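Local structure of putative methyltransferase (Emericella variicolor, 7DMB) at residues E75-A80 with D151-I156; E144-V149 with D321-L326; G199-E204 with A275-I280; Y229-F234 with N254-A259. The protein binds S-adenosyl-L-homocysteine and is probably a trans-acting methyltransferase that works with a polyketide synthase in calbistrin biosynthesis. All coordinates share one frame; numbering follows the deposited sequence.

Contact 1. Residues E75-A80 with D151-I156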
loop_
_atom_site.group_PDB
_atom_site.type_symbol
_atom_site.label_atom_id
_atom_site.label_comp_id
_atom_site.label_asym_id
_atom_site.label_seq_id
_atom_site.Cartn_x
_atom_site.Cartn_y
_atom_site.Cartn_z
ATOM N N GLU A 75 -11.053 -11.962 24.080
ATOM C CA GLU A 75 -11.515 -13.208 24.681
ATOM C C GLU A 75 -11.648 -14.300 23.630
ATOM O O GLU A 75 -11.366 -15.473 23.908
ATOM C CB GLU A 75 -12.848 -12.990 25.411
ATOM C CG GLU A 75 -13.303 -14.239 26.174
ATOM C CD GLU A 75 -14.654 -14.085 26.856
ATOM O OE1 GLU A 75 -15.082 -12.936 27.107
ATOM O OE2 GLU A 75 -15.286 -15.126 27.147
ATOM N N LYS A 76 -12.032 -13.920 22.413
ATOM C CA LYS A 76 -12.138 -14.880 21.325
ATOM C C LYS A 76 -10.771 -15.474 20.990
ATOM O O LYS A 76 -10.625 -16.697 20.849
ATOM C CB LYS A 76 -12.755 -14.184 20.105
ATOM C CG LYS A 76 -13.766 -15.014 19.348
ATOM C CD LYS A 76 -14.448 -14.234 18.219
ATOM C CE LYS A 76 -14.651 -15.116 16.986
ATOM N NZ LYS A 76 -15.490 -14.472 15.980
ATOM N N LEU A 77 -9.753 -14.621 20.892
ATOM C CA LEU A 77 -8.423 -15.095 20.531
ATOM C C LEU A 77 -7.863 -16.038 21.586
ATOM O O LEU A 77 -7.252 -17.059 21.252
ATOM C CB LEU A 77 -7.488 -13.906 20.321
ATOM C CG LEU A 77 -7.286 -13.548 18.844
ATOM C CD1 LEU A 77 -6.439 -12.307 18.700
ATOM C CD2 LEU A 77 -6.658 -14.726 18.122
ATOM N N LYS A 78 -8.083 -15.730 22.869
ATOM C CA LYS A 78 -7.437 -16.496 23.932
ATOM C C LYS A 78 -8.004 -17.909 24.042
ATOM O O LYS A 78 -7.262 -18.861 24.295
ATOM C CB LYS A 78 -7.571 -15.749 25.257
ATOM C CG LYS A 78 -6.806 -14.429 25.309
ATOM C CD LYS A 78 -5.508 -14.456 24.477
ATOM C CE LYS A 78 -4.361 -15.191 25.218
ATOM N NZ LYS A 78 -3.013 -15.103 24.581
ATOM N N SER A 79 -9.306 -18.078 23.840
ATOM C CA SER A 79 -9.860 -19.425 23.862
ATOM C C SER A 79 -9.661 -20.181 22.548
ATOM O O SER A 79 -9.985 -21.375 22.484
ATOM C CB SER A 79 -11.351 -19.383 24.212
ATOM O OG SER A 79 -11.992 -18.276 23.604
ATOM N N ALA A 80 -9.128 -19.537 21.513
ATOM C CA ALA A 80 -8.957 -20.186 20.221
ATOM C C ALA A 80 -7.632 -20.941 20.150
ATOM O O ALA A 80 -6.654 -20.622 20.837
ATOM C CB ALA A 80 -9.026 -19.163 19.084
ATOM N N ASP A 151 -14.719 -10.732 13.076
ATOM C CA ASP A 151 -15.840 -11.643 12.928
ATOM C C ASP A 151 -15.411 -13.034 12.479
ATOM O O ASP A 151 -16.196 -13.975 12.603
ATOM C CB ASP A 151 -16.834 -11.035 11.931
ATOM C CG ASP A 151 -18.168 -11.730 11.937
ATOM O OD1 ASP A 151 -18.735 -11.973 13.026
ATOM O OD2 ASP A 151 -18.641 -12.048 10.836
ATOM N N ASN A 152 -14.188 -13.190 11.971
ATOM C CA ASN A 152 -13.727 -14.475 11.455
ATOM C C ASN A 152 -12.462 -14.974 12.138
ATOM O O ASN A 152 -11.921 -16.001 11.721
ATOM C CB ASN A 152 -13.462 -14.389 9.947
ATOM C CG ASN A 152 -14.701 -14.143 9.155
ATOM O OD1 ASN A 152 -15.405 -15.083 8.777
ATOM N ND2 ASN A 152 -14.982 -12.870 8.882
ATOM N N VAL A 153 -11.974 -14.276 13.163
ATOM C CA VAL A 153 -10.607 -14.506 13.624
ATOM C C VAL A 153 -10.401 -15.959 14.049
ATOM O O VAL A 153 -9.387 -16.579 13.697
ATOM C CB VAL A 153 -10.248 -13.510 14.743
ATOM C CG1 VAL A 153 -11.185 -13.647 15.920
ATOM C CG2 VAL A 153 -8.794 -13.688 15.151
ATOM N N VAL A 154 -11.374 -16.543 14.757
ATOM C CA VAL A 154 -11.237 -17.927 15.220
ATOM C C VAL A 154 -11.178 -18.890 14.038
ATOM O O VAL A 154 -10.280 -19.729 13.958
ATOM C CB VAL A 154 -12.374 -18.301 16.191
ATOM C CG1 VAL A 154 -12.405 -19.846 16.418
ATOM C CG2 VAL A 154 -12.213 -17.545 17.529
ATOM N N ASP A 155 -12.129 -18.785 13.107
ATOM C CA ASP A 155 -12.049 -19.587 11.887
ATOM C C ASP A 155 -10.726 -19.380 11.164
ATOM O O ASP A 155 -10.237 -20.297 10.501
ATOM C CB ASP A 155 -13.194 -19.247 10.933
ATOM C CG ASP A 155 -14.503 -19.891 11.334
ATOM O OD1 ASP A 155 -14.521 -20.658 12.312
ATOM O OD2 ASP A 155 -15.523 -19.621 10.666
ATOM N N ILE A 156 -10.133 -18.194 11.276
ATOM C CA ILE A 156 -8.875 -17.955 10.578
ATOM C C ILE A 156 -7.712 -18.603 11.328
ATOM O O ILE A 156 -6.955 -19.393 10.748
ATOM C CB ILE A 156 -8.657 -16.446 10.349
ATOM C CG1 ILE A 156 -9.737 -15.881 9.411
ATOM C CG2 ILE A 156 -7.239 -16.179 9.792
ATOM C CD1 ILE A 156 -9.834 -14.369 9.398
#
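Lys76 and Leu77 of helix 56-79, and Ala80 just past its end, pack against helix 140-157, reaching Asp151, Val153 and Val154. This is a pair of nearly parallel helices in the helical part of the chain, well away from the cofactor site. The two short axes run 9.4 Å apart at an angle of 7°. Asp151 comes first along the second helix. Its carbonyl O lies 3.5 Å from Lys76 NZ. Its side chain sets off away from the first helix, and OD1 of Asp151 stays 5.0 Å from Lys76 NZ; the opposite charges probably attract weakly at that range. The Lys76 ammonium has a further neighbour in Tyr150, with which it forms a cation-pi pair. Val153 follows and splits its two methyls between neighbours on the first helix. CG1 lies alongside the far end of the Lys76 chain, the two side chains running past each other in opposite directions. With CG1 between the backbone N and the carbonyl carbon (chi1 59°), Val153 CG2 falls anti to that N and meets Leu77 CD2 at 3.8 Å. Leu77 is buried and also touches Leu94 of helix 85-101. Val154 is the last residue of this segment to touch the first. Its CG2 sits against the aliphatic chain of Lys76, and is tightly packed there. The same methyl meets Ala80 CB at 3.9 Å and Lys76 CG at 3.5 Å.

Contact 2. Residues E144-V149 with D321-L326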
loop_
_atom_site.group_PDB
_atom_site.type_symbol
_atom_site.label_atom_id
_atom_site.label_comp_id
_atom_site.label_asym_id
_atom_site.label_seq_id
_atom_site.Cartn_x
_atom_site.Cartn_y
_atom_site.Cartn_z
ATOM N N GLU A 144 -15.480 -2.009 7.250
ATOM C CA GLU A 144 -15.961 -3.379 7.136
ATOM C C GLU A 144 -14.834 -4.377 7.255
ATOM O O GLU A 144 -15.047 -5.491 7.750
ATOM C CB GLU A 144 -16.677 -3.579 5.786
ATOM C CG GLU A 144 -17.423 -4.888 5.680
ATOM C CD GLU A 144 -18.685 -4.893 6.528
ATOM O OE1 GLU A 144 -18.980 -3.866 7.175
ATOM O OE2 GLU A 144 -19.391 -5.915 6.532
ATOM N N GLY A 145 -13.642 -4.008 6.778
ATOM C CA GLY A 145 -12.484 -4.871 6.814
ATOM C C GLY A 145 -12.157 -5.333 8.221
ATOM O O GLY A 145 -12.126 -6.531 8.517
ATOM N N PRO A 146 -11.888 -4.388 9.117
ATOM C CA PRO A 146 -11.599 -4.793 10.509
ATOM C C PRO A 146 -12.744 -5.570 11.157
ATOM O O PRO A 146 -12.494 -6.545 11.882
ATOM C CB PRO A 146 -11.315 -3.457 11.224
ATOM C CG PRO A 146 -11.775 -2.383 10.273
ATOM C CD PRO A 146 -11.695 -2.946 8.889
ATOM N N TRP A 147 -13.993 -5.196 10.874
ATOM C CA TRP A 147 -15.128 -5.958 11.383
ATOM C C TRP A 147 -15.026 -7.425 10.975
ATOM O O TRP A 147 -15.196 -8.334 11.805
ATOM C CB TRP A 147 -16.451 -5.361 10.891
ATOM C CG TRP A 147 -17.547 -6.370 11.002
ATOM C CD1 TRP A 147 -17.977 -7.241 10.032
ATOM C CD2 TRP A 147 -18.291 -6.679 12.177
ATOM N NE1 TRP A 147 -18.957 -8.054 10.540
ATOM C CE2 TRP A 147 -19.173 -7.726 11.852
ATOM C CE3 TRP A 147 -18.304 -6.163 13.477
ATOM C CZ2 TRP A 147 -20.072 -8.258 12.776
ATOM C CZ3 TRP A 147 -19.197 -6.700 14.402
ATOM C CH2 TRP A 147 -20.067 -7.731 14.045
ATOM N N ARG A 148 -14.723 -7.671 9.696
ATOM C CA ARG A 148 -14.576 -9.044 9.205
ATOM C C ARG A 148 -13.412 -9.776 9.869
ATOM O O ARG A 148 -13.483 -10.995 10.075
ATOM C CB ARG A 148 -14.362 -9.063 7.688
ATOM C CG ARG A 148 -15.555 -8.711 6.819
ATOM C CD ARG A 148 -15.169 -8.960 5.351
ATOM N NE ARG A 148 -16.203 -8.494 4.438
ATOM C CZ ARG A 148 -16.120 -8.519 3.116
ATOM N NH1 ARG A 148 -15.032 -8.979 2.514
ATOM N NH2 ARG A 148 -17.142 -8.073 2.400
ATOM N N VAL A 149 -12.315 -9.071 10.159
ATOM C CA VAL A 149 -11.199 -9.712 10.845
ATOM C C VAL A 149 -11.640 -10.176 12.227
ATOM O O VAL A 149 -11.410 -11.324 12.627
ATOM C CB VAL A 149 -9.999 -8.754 10.922
ATOM C CG1 VAL A 149 -9.036 -9.211 12.021
ATOM C CG2 VAL A 149 -9.312 -8.662 9.562
ATOM N N ASP A 321 -1.040 -3.390 10.711
ATOM C CA ASP A 321 -0.713 -4.554 11.528
ATOM C C ASP A 321 -1.967 -5.333 11.890
ATOM O O ASP A 321 -1.990 -6.565 11.810
ATOM C CB ASP A 321 0.018 -4.135 12.809
ATOM C CG ASP A 321 1.247 -3.313 12.530
ATOM O OD1 ASP A 321 2.360 -3.843 12.705
ATOM O OD2 ASP A 321 1.092 -2.141 12.125
ATOM N N PHE A 322 -3.019 -4.627 12.310
ATOM C CA PHE A 322 -4.267 -5.304 12.642
ATOM C C PHE A 322 -4.841 -6.035 11.431
ATOM O O PHE A 322 -5.324 -7.171 11.549
ATOM C CB PHE A 322 -5.279 -4.296 13.181
ATOM C CG PHE A 322 -6.625 -4.889 13.439
ATOM C CD1 PHE A 322 -6.901 -5.475 14.659
ATOM C CD2 PHE A 322 -7.610 -4.892 12.450
ATOM C CE1 PHE A 322 -8.129 -6.047 14.905
ATOM C CE2 PHE A 322 -8.832 -5.468 12.690
ATOM C CZ PHE A 322 -9.095 -6.044 13.925
ATOM N N MET A 323 -4.778 -5.407 10.254
ATOM C CA MET A 323 -5.543 -5.904 9.117
ATOM C C MET A 323 -4.869 -7.088 8.453
ATOM O O MET A 323 -5.548 -7.986 7.947
ATOM C CB MET A 323 -5.751 -4.784 8.089
ATOM C CG MET A 323 -6.900 -3.855 8.422
ATOM S SD MET A 323 -8.460 -4.710 8.678
ATOM C CE MET A 323 -8.596 -5.609 7.128
ATOM N N VAL A 324 -3.542 -7.093 8.394
ATOM C CA VAL A 324 -2.822 -8.121 7.652
ATOM C C VAL A 324 -1.918 -8.964 8.542
ATOM O O VAL A 324 -1.268 -9.885 8.046
ATOM C CB VAL A 324 -2.020 -7.504 6.488
ATOM C CG1 VAL A 324 -2.932 -6.636 5.618
ATOM C CG2 VAL A 324 -0.922 -6.670 7.033
ATOM N N GLY A 325 -1.899 -8.712 9.849
ATOM C CA GLY A 325 -1.067 -9.497 10.753
ATOM C C GLY A 325 -1.389 -10.980 10.771
ATOM O O GLY A 325 -0.543 -11.789 11.154
ATOM N N LEU A 326 -2.593 -11.361 10.362
ATOM C CA LEU A 326 -2.944 -12.772 10.340
ATOM C C LEU A 326 -2.286 -13.520 9.186
ATOM O O LEU A 326 -2.404 -14.750 9.123
ATOM C CB LEU A 326 -4.478 -12.917 10.292
ATOM C CG LEU A 326 -5.227 -12.631 11.613
ATOM C CD1 LEU A 326 -6.737 -12.519 11.397
ATOM C CD2 LEU A 326 -4.912 -13.685 12.675
#
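Phe322 and Met323 reach from helix 319-324 to Pro146 and Val149 of helix 140-157. This is buried helix-to-helix packing, made of apolar side chains and a piece of backbone, between the N-terminal helical region and a helix that follows strand 306-313 of the methyltransferase sheet. The Phe322 ring is carried across by a first torsion that sets CG anti to the backbone N (chi1 175°). It meets Pro146 and Val149 with its outer atoms. Phe322 CE2 touches Pro146 CB at 3.5 Å, and Phe322 CZ touches Val149 CG1 at 3.7 Å. Both carbons approach the ring obliquely. The carbonyl O of Pro146 lies in the ring plane, at the edge, 4.0 Å from Phe322 CZ. The Val149 and Phe322 side chains pass one another pointing opposite ways. Helix 56-79 adds Ala70 and Met73 to the surroundings of this ring, and the Trp66 ring meets it too.

Met323 takes a different course. Its chain is bent at chi2 (-55°) and chi3 (-56°), which brings the thioether up against Pro146. Met323 SD rests against the proline ring, 3.7 Å from Pro146 CD. The methyl goes further and lies over the backbone of Gly145. Val149 spreads its branches between three partners. CG2 faces the Met323 thioether, while Val149 CG1 serves Phe322 and also Leu326 CD1 at 4.1 Å. Leu326 continues onto Phe87 and Tyr90 of helix 85-101. At the other end of the patch, Met323 CE stands 3.7 Å from the carbonyl C of Gly145.

Contact 3. Residues G199-E204 with A275-I280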
loop_
_atom_site.group_PDB
_atom_site.type_symbol
_atom_site.label_atom_id
_atom_site.label_comp_id
_atom_site.label_asym_id
_atom_site.label_seq_id
_atom_site.Cartn_x
_atom_site.Cartn_y
_atom_site.Cartn_z
ATOM N N GLY A 199 5.874 8.493 -25.391
ATOM C CA GLY A 199 5.959 7.077 -25.695
ATOM C C GLY A 199 6.385 6.249 -24.497
ATOM O O GLY A 199 7.011 5.190 -24.646
ATOM N N LEU A 200 6.029 6.726 -23.304
ATOM C CA LEU A 200 6.505 6.133 -22.060
ATOM C C LEU A 200 6.314 4.619 -22.057
ATOM O O LEU A 200 5.247 4.109 -22.413
ATOM C CB LEU A 200 5.765 6.771 -20.875
ATOM C CG LEU A 200 6.530 6.930 -19.556
ATOM C CD1 LEU A 200 7.690 7.912 -19.696
ATOM C CD2 LEU A 200 5.577 7.332 -18.412
ATOM N N ARG A 201 7.371 3.901 -21.691
ATOM C CA ARG A 201 7.302 2.466 -21.433
ATOM C C ARG A 201 7.194 2.279 -19.918
ATOM O O ARG A 201 8.122 2.617 -19.178
ATOM C CB ARG A 201 8.524 1.763 -22.028
ATOM C CG ARG A 201 8.655 1.992 -23.549
ATOM C CD ARG A 201 10.027 1.604 -24.095
ATOM N NE ARG A 201 11.113 2.349 -23.452
ATOM C CZ ARG A 201 12.405 2.023 -23.536
ATOM N NH1 ARG A 201 12.775 0.968 -24.247
ATOM N NH2 ARG A 201 13.333 2.745 -22.905
ATOM N N ILE A 202 6.040 1.794 -19.457
ATOM C CA ILE A 202 5.726 1.690 -18.031
ATOM C C ILE A 202 5.525 0.222 -17.684
ATOM O O ILE A 202 4.890 -0.522 -18.443
ATOM C CB ILE A 202 4.461 2.477 -17.611
ATOM C CG1 ILE A 202 4.572 3.956 -17.915
ATOM C CG2 ILE A 202 4.195 2.326 -16.103
ATOM C CD1 ILE A 202 3.625 4.380 -19.013
ATOM N N LEU A 203 6.057 -0.188 -16.531
ATOM C CA LEU A 203 5.779 -1.495 -15.959
ATOM C C LEU A 203 5.340 -1.284 -14.520
ATOM O O LEU A 203 6.000 -0.552 -13.776
ATOM C CB LEU A 203 7.005 -2.409 -16.018
ATOM C CG LEU A 203 6.801 -3.873 -15.604
ATOM C CD1 LEU A 203 7.530 -4.815 -16.563
ATOM C CD2 LEU A 203 7.266 -4.090 -14.184
ATOM N N GLU A 204 4.235 -1.904 -14.116
ATOM C CA GLU A 204 3.828 -1.849 -12.708
ATOM C C GLU A 204 4.032 -3.214 -12.045
ATOM O O GLU A 204 3.517 -4.234 -12.531
ATOM C CB GLU A 204 2.380 -1.383 -12.552
ATOM C CG GLU A 204 1.897 -1.439 -11.107
ATOM C CD GLU A 204 0.534 -0.842 -10.956
ATOM O OE1 GLU A 204 -0.033 -0.426 -11.995
ATOM O OE2 GLU A 204 0.026 -0.788 -9.811
ATOM N N ALA A 275 14.483 -1.872 -20.493
ATOM C CA ALA A 275 13.499 -1.579 -21.522
ATOM C C ALA A 275 12.333 -0.735 -21.015
ATOM O O ALA A 275 11.297 -0.653 -21.689
ATOM C CB ALA A 275 12.981 -2.887 -22.123
ATOM N N TYR A 276 12.478 -0.081 -19.867
ATOM C CA TYR A 276 11.359 0.633 -19.272
ATOM C C TYR A 276 11.823 1.964 -18.711
ATOM O O TYR A 276 12.904 2.068 -18.116
ATOM C CB TYR A 276 10.681 -0.216 -18.182
ATOM C CG TYR A 276 10.055 -1.473 -18.760
ATOM C CD1 TYR A 276 8.798 -1.436 -19.368
ATOM C CD2 TYR A 276 10.732 -2.686 -18.727
ATOM C CE1 TYR A 276 8.225 -2.605 -19.926
ATOM C CE2 TYR A 276 10.175 -3.840 -19.273
ATOM C CZ TYR A 276 8.927 -3.791 -19.876
ATOM O OH TYR A 276 8.390 -4.944 -20.387
ATOM N N ASP A 277 10.984 2.976 -18.899
ATOM C CA ASP A 277 11.285 4.320 -18.441
ATOM C C ASP A 277 10.825 4.543 -17.011
ATOM O O ASP A 277 11.487 5.254 -16.251
ATOM C CB ASP A 277 10.625 5.333 -19.373
ATOM C CG ASP A 277 10.954 5.058 -20.813
ATOM O OD1 ASP A 277 12.171 4.999 -21.110
ATOM O OD2 ASP A 277 10.018 4.853 -21.628
ATOM N N VAL A 278 9.690 3.960 -16.636
ATOM C CA VAL A 278 9.124 4.133 -15.304
ATOM C C VAL A 278 8.641 2.773 -14.824
ATOM O O VAL A 278 7.928 2.065 -15.549
ATOM C CB VAL A 278 7.969 5.162 -15.277
ATOM C CG1 VAL A 278 7.454 5.364 -13.846
ATOM C CG2 VAL A 278 8.421 6.507 -15.860
ATOM N N VAL A 279 9.040 2.398 -13.614
ATOM C CA VAL A 279 8.480 1.236 -12.928
ATOM C C VAL A 279 7.612 1.757 -11.792
ATOM O O VAL A 279 8.064 2.593 -10.998
ATOM C CB VAL A 279 9.576 0.287 -12.404
ATOM C CG1 VAL A 279 8.999 -0.721 -11.420
ATOM C CG2 VAL A 279 10.259 -0.434 -13.563
ATOM N N ILE A 280 6.365 1.287 -11.733
ATOM C CA ILE A 280 5.415 1.663 -10.688
ATOM C C ILE A 280 5.290 0.509 -9.696
ATOM O O ILE A 280 5.213 -0.661 -10.098
ATOM C CB ILE A 280 4.030 2.014 -11.274
ATOM C CG1 ILE A 280 4.129 2.992 -12.465
ATOM C CG2 ILE A 280 3.083 2.533 -10.185
ATOM C CD1 ILE A 280 4.323 4.401 -12.056
#
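The Arg201 guanidinium has the Ala275 carbonyl O over one face, 3.2 Å above its plane near the rim, with Tyr276 N farther off over the centre of that face. At its edge lies the Asp277 carboxylate, held side-on by two nitrogens in a salt bridge. Arg201 NE reaches Asp277 OD2, and Arg201 NH2 reaches Asp277 OD1 at 3.1 Å. Both bonds lie near the guanidinium plane but meet the carboxylate from above, the planes being 43° apart. A bend at chi3 (-59°) brings NE round to the acid. Asp277 OD2 also accepts Arg201 N at 2.8 Å, and Gln303 binds OD1. The Tyr276 ring carries Leu203 CD1 over one face in a CH-pi contact, 4.0 Å from its centroid.

Strands 200-205 and 276-282 are neighbouring parallel strands of the Rossmann-like methyltransferase sheet. The chain turns a corner at Asp277, and Arg201 O takes both Asp277 N and Val278 N. Beyond it Leu203 N binds Val278 O, and Ile280 N binds Leu203 O at 2.8 Å. Glu204 lays CB and CG against Ile280. Its OE1 is hydrogen-bonded to Tyr232 OH and Thr213 OG1, and the Glu204 side chain is about 5 Å from the bound S-adenosyl-L-homocysteine.

Contact 4. Residues Y229-F234 with N254-A259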
loop_
_atom_site.group_PDB
_atom_site.type_symbol
_atom_site.label_atom_id
_atom_site.label_comp_id
_atom_site.label_asym_id
_atom_site.label_seq_id
_atom_site.Cartn_x
_atom_site.Cartn_y
_atom_site.Cartn_z
ATOM N N TYR A 229 1.665 7.250 -23.393
ATOM C CA TYR A 229 2.510 6.095 -23.176
ATOM C C TYR A 229 2.444 5.236 -24.424
ATOM O O TYR A 229 1.461 5.282 -25.163
ATOM C CB TYR A 229 2.064 5.282 -21.947
ATOM C CG TYR A 229 0.670 4.681 -22.050
ATOM C CD1 TYR A 229 0.493 3.315 -22.250
ATOM C CD2 TYR A 229 -0.465 5.482 -21.955
ATOM C CE1 TYR A 229 -0.772 2.769 -22.357
ATOM C CE2 TYR A 229 -1.730 4.940 -22.038
ATOM C CZ TYR A 229 -1.876 3.584 -22.242
ATOM O OH TYR A 229 -3.137 3.059 -22.338
ATOM N N SER A 230 3.500 4.462 -24.656
ATOM C CA SER A 230 3.491 3.491 -25.739
ATOM C C SER A 230 3.017 2.125 -25.273
ATOM O O SER A 230 2.419 1.377 -26.054
ATOM C CB SER A 230 4.895 3.380 -26.370
ATOM O OG SER A 230 5.873 2.965 -25.419
ATOM N N SER A 231 3.232 1.807 -24.001
ATOM C CA SER A 231 3.082 0.446 -23.522
ATOM C C SER A 231 2.947 0.499 -22.004
ATOM O O SER A 231 3.789 1.105 -21.329
ATOM C CB SER A 231 4.302 -0.386 -23.948
ATOM O OG SER A 231 4.233 -1.724 -23.517
ATOM N N TYR A 232 1.896 -0.120 -21.473
ATOM C CA TYR A 232 1.751 -0.320 -20.030
ATOM C C TYR A 232 1.799 -1.816 -19.752
ATOM O O TYR A 232 0.893 -2.551 -20.156
ATOM C CB TYR A 232 0.447 0.294 -19.509
ATOM C CG TYR A 232 0.402 0.483 -18.003
ATOM C CD1 TYR A 232 0.448 1.755 -17.447
ATOM C CD2 TYR A 232 0.324 -0.612 -17.138
ATOM C CE1 TYR A 232 0.422 1.943 -16.082
ATOM C CE2 TYR A 232 0.306 -0.430 -15.753
ATOM C CZ TYR A 232 0.345 0.851 -15.233
ATOM O OH TYR A 232 0.320 1.063 -13.868
ATOM N N VAL A 233 2.843 -2.270 -19.062
ATOM C CA VAL A 233 2.960 -3.667 -18.649
ATOM C C VAL A 233 2.429 -3.774 -17.218
ATOM O O VAL A 233 3.063 -3.326 -16.263
ATOM C CB VAL A 233 4.394 -4.185 -18.774
ATOM C CG1 VAL A 233 4.433 -5.655 -18.433
ATOM C CG2 VAL A 233 4.943 -3.932 -20.207
ATOM N N PHE A 234 1.231 -4.337 -17.090
ATOM C CA PHE A 234 0.591 -4.638 -15.811
ATOM C C PHE A 234 1.106 -5.987 -15.325
ATOM O O PHE A 234 0.893 -7.006 -15.991
ATOM C CB PHE A 234 -0.927 -4.658 -16.021
ATOM C CG PHE A 234 -1.763 -4.888 -14.767
ATOM C CD1 PHE A 234 -2.537 -3.864 -14.248
ATOM C CD2 PHE A 234 -1.838 -6.139 -14.164
ATOM C CE1 PHE A 234 -3.336 -4.066 -13.119
ATOM C CE2 PHE A 234 -2.632 -6.352 -13.045
ATOM C CZ PHE A 234 -3.377 -5.313 -12.516
ATOM N N ASN A 254 -3.058 -0.715 -25.402
ATOM C CA ASN A 254 -1.635 -1.020 -25.276
ATOM C C ASN A 254 -1.255 -1.415 -23.848
ATOM O O ASN A 254 -0.195 -1.037 -23.343
ATOM C CB ASN A 254 -0.777 0.155 -25.756
ATOM C CG ASN A 254 -0.983 0.466 -27.235
ATOM O OD1 ASN A 254 -1.047 -0.434 -28.059
ATOM N ND2 ASN A 254 -1.087 1.745 -27.567
ATOM N N VAL A 255 -2.110 -2.193 -23.197
ATOM C CA VAL A 255 -1.816 -2.761 -21.886
ATOM C C VAL A 255 -1.516 -4.247 -22.062
ATOM O O VAL A 255 -2.233 -4.947 -22.785
ATOM C CB VAL A 255 -2.982 -2.529 -20.905
ATOM C CG1 VAL A 255 -2.588 -2.899 -19.476
ATOM C CG2 VAL A 255 -3.446 -1.072 -20.973
ATOM N N GLU A 256 -0.444 -4.725 -21.427
ATOM C CA GLU A 256 -0.167 -6.153 -21.344
ATOM C C GLU A 256 -0.286 -6.621 -19.899
ATOM O O GLU A 256 -0.140 -5.837 -18.953
ATOM C CB GLU A 256 1.225 -6.499 -21.885
ATOM C CG GLU A 256 1.419 -6.098 -23.339
ATOM C CD GLU A 256 2.833 -6.354 -23.823
ATOM O OE1 GLU A 256 3.315 -7.504 -23.680
ATOM O OE2 GLU A 256 3.463 -5.397 -24.333
ATOM N N TYR A 257 -0.535 -7.918 -19.741
ATOM C CA TYR A 257 -0.817 -8.519 -18.436
ATOM C C TYR A 257 0.058 -9.767 -18.308
ATOM O O TYR A 257 -0.227 -10.799 -18.921
ATOM C CB TYR A 257 -2.307 -8.836 -18.308
ATOM C CG TYR A 257 -3.212 -7.616 -18.465
ATOM C CD1 TYR A 257 -3.790 -7.027 -17.359
ATOM C CD2 TYR A 257 -3.481 -7.056 -19.720
ATOM C CE1 TYR A 257 -4.610 -5.925 -17.477
ATOM C CE2 TYR A 257 -4.297 -5.943 -19.850
ATOM C CZ TYR A 257 -4.865 -5.385 -18.717
ATOM O OH TYR A 257 -5.692 -4.282 -18.792
ATOM N N ARG A 258 1.130 -9.668 -17.525
ATOM C CA ARG A 258 2.180 -10.673 -17.497
ATOM C C ARG A 258 2.618 -10.904 -16.055
ATOM O O ARG A 258 2.735 -9.950 -15.280
ATOM C CB ARG A 258 3.381 -10.234 -18.357
ATOM C CG ARG A 258 3.058 -9.879 -19.840
ATOM C CD ARG A 258 4.324 -9.404 -20.621
ATOM N NE ARG A 258 5.411 -10.376 -20.534
ATOM C CZ ARG A 258 6.695 -10.112 -20.746
ATOM N NH1 ARG A 258 7.091 -8.889 -21.061
ATOM N NH2 ARG A 258 7.593 -11.082 -20.626
ATOM N N ALA A 259 2.862 -12.162 -15.689
ATOM C CA ALA A 259 3.283 -12.449 -14.320
ATOM C C ALA A 259 4.735 -12.033 -14.106
ATOM O O ALA A 259 5.552 -12.054 -15.032
ATOM C CB ALA A 259 3.116 -13.934 -13.995
HETATM O O HOH W 1 -1.025 4.103 -25.842
#
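Strands 229-236 and 255-259 are the two strands of a right-handed beta-alpha-beta unit, joined through helix 242-248. They pair in parallel at one edge of the methyltransferase sheet, Tyr232 beside Val255, Val233 beside Glu256 and Phe234 beside Tyr257. Four backbone bonds alternate across the gap. Tyr232 N gives to Asn254 O at 3.0 Å, and Tyr232 O receives Glu256 N. Phe234 N gives to Glu256 O at 2.8 Å, and Phe234 O receives Arg258 N.

Aromatic side chains add to this. Phe234 and Tyr257 stand on the same face and cross obliquely, with ring centroids 5.3 Å apart and planes at 35°. Tyr257 CE1 lies over one face of the Phe234 ring, toward its rim, and Tyr257 CD1 touches Phe234 CD2 at 3.8 Å. A chi1 of -177° puts Phe234 CG opposite the backbone N and carries the ring out to Tyr257; Val255 CG1 meets Phe234 at CB, 4.2 Å away. Ala245 of helix 242-248 packs on both rings.

At the start of the strands the Tyr229 ring holds Asn254 O at its edge, in plane. A water lies over the centre of one face of that ring. It donates to Tyr229 O at 2.8 Å and accepts from Asn254 ND2, so it bridges the two segments. The Tyr229 hydroxyl is bound to Asp253 O. Asn254 CB also packs against the Ser230 carbonyl. Asp236, just beyond Phe234, binds S-adenosyl-L-homocysteine, and this strand pair is typical of the Rossmann-like fold of class I methyltransferases.

Contacts 1 and 2 lie in the helical part of the chain, contacts 3 and 4 in the sheet, on opposite sides of the chain's centre. Contacts 1 and 2 share helix 140-157 and touch through Ile156 and Leu326. Contact 2 is fully buried, whereas contact 1 is only partly so and includes a lysine beside an exposed aspartate. Contacts 3 and 4 use adjacent strands, 200-205 and 229-236, with centres 9 Å apart; Glu204 and Tyr232 probably join them by a hydrogen bond. Contact 3 is inner and buried, with a salt bridge at its end. Contact 4 reaches the sheet edge and includes a water. The helical contacts rest mainly on apolar packing; the strand contacts add backbone hydrogen bonds.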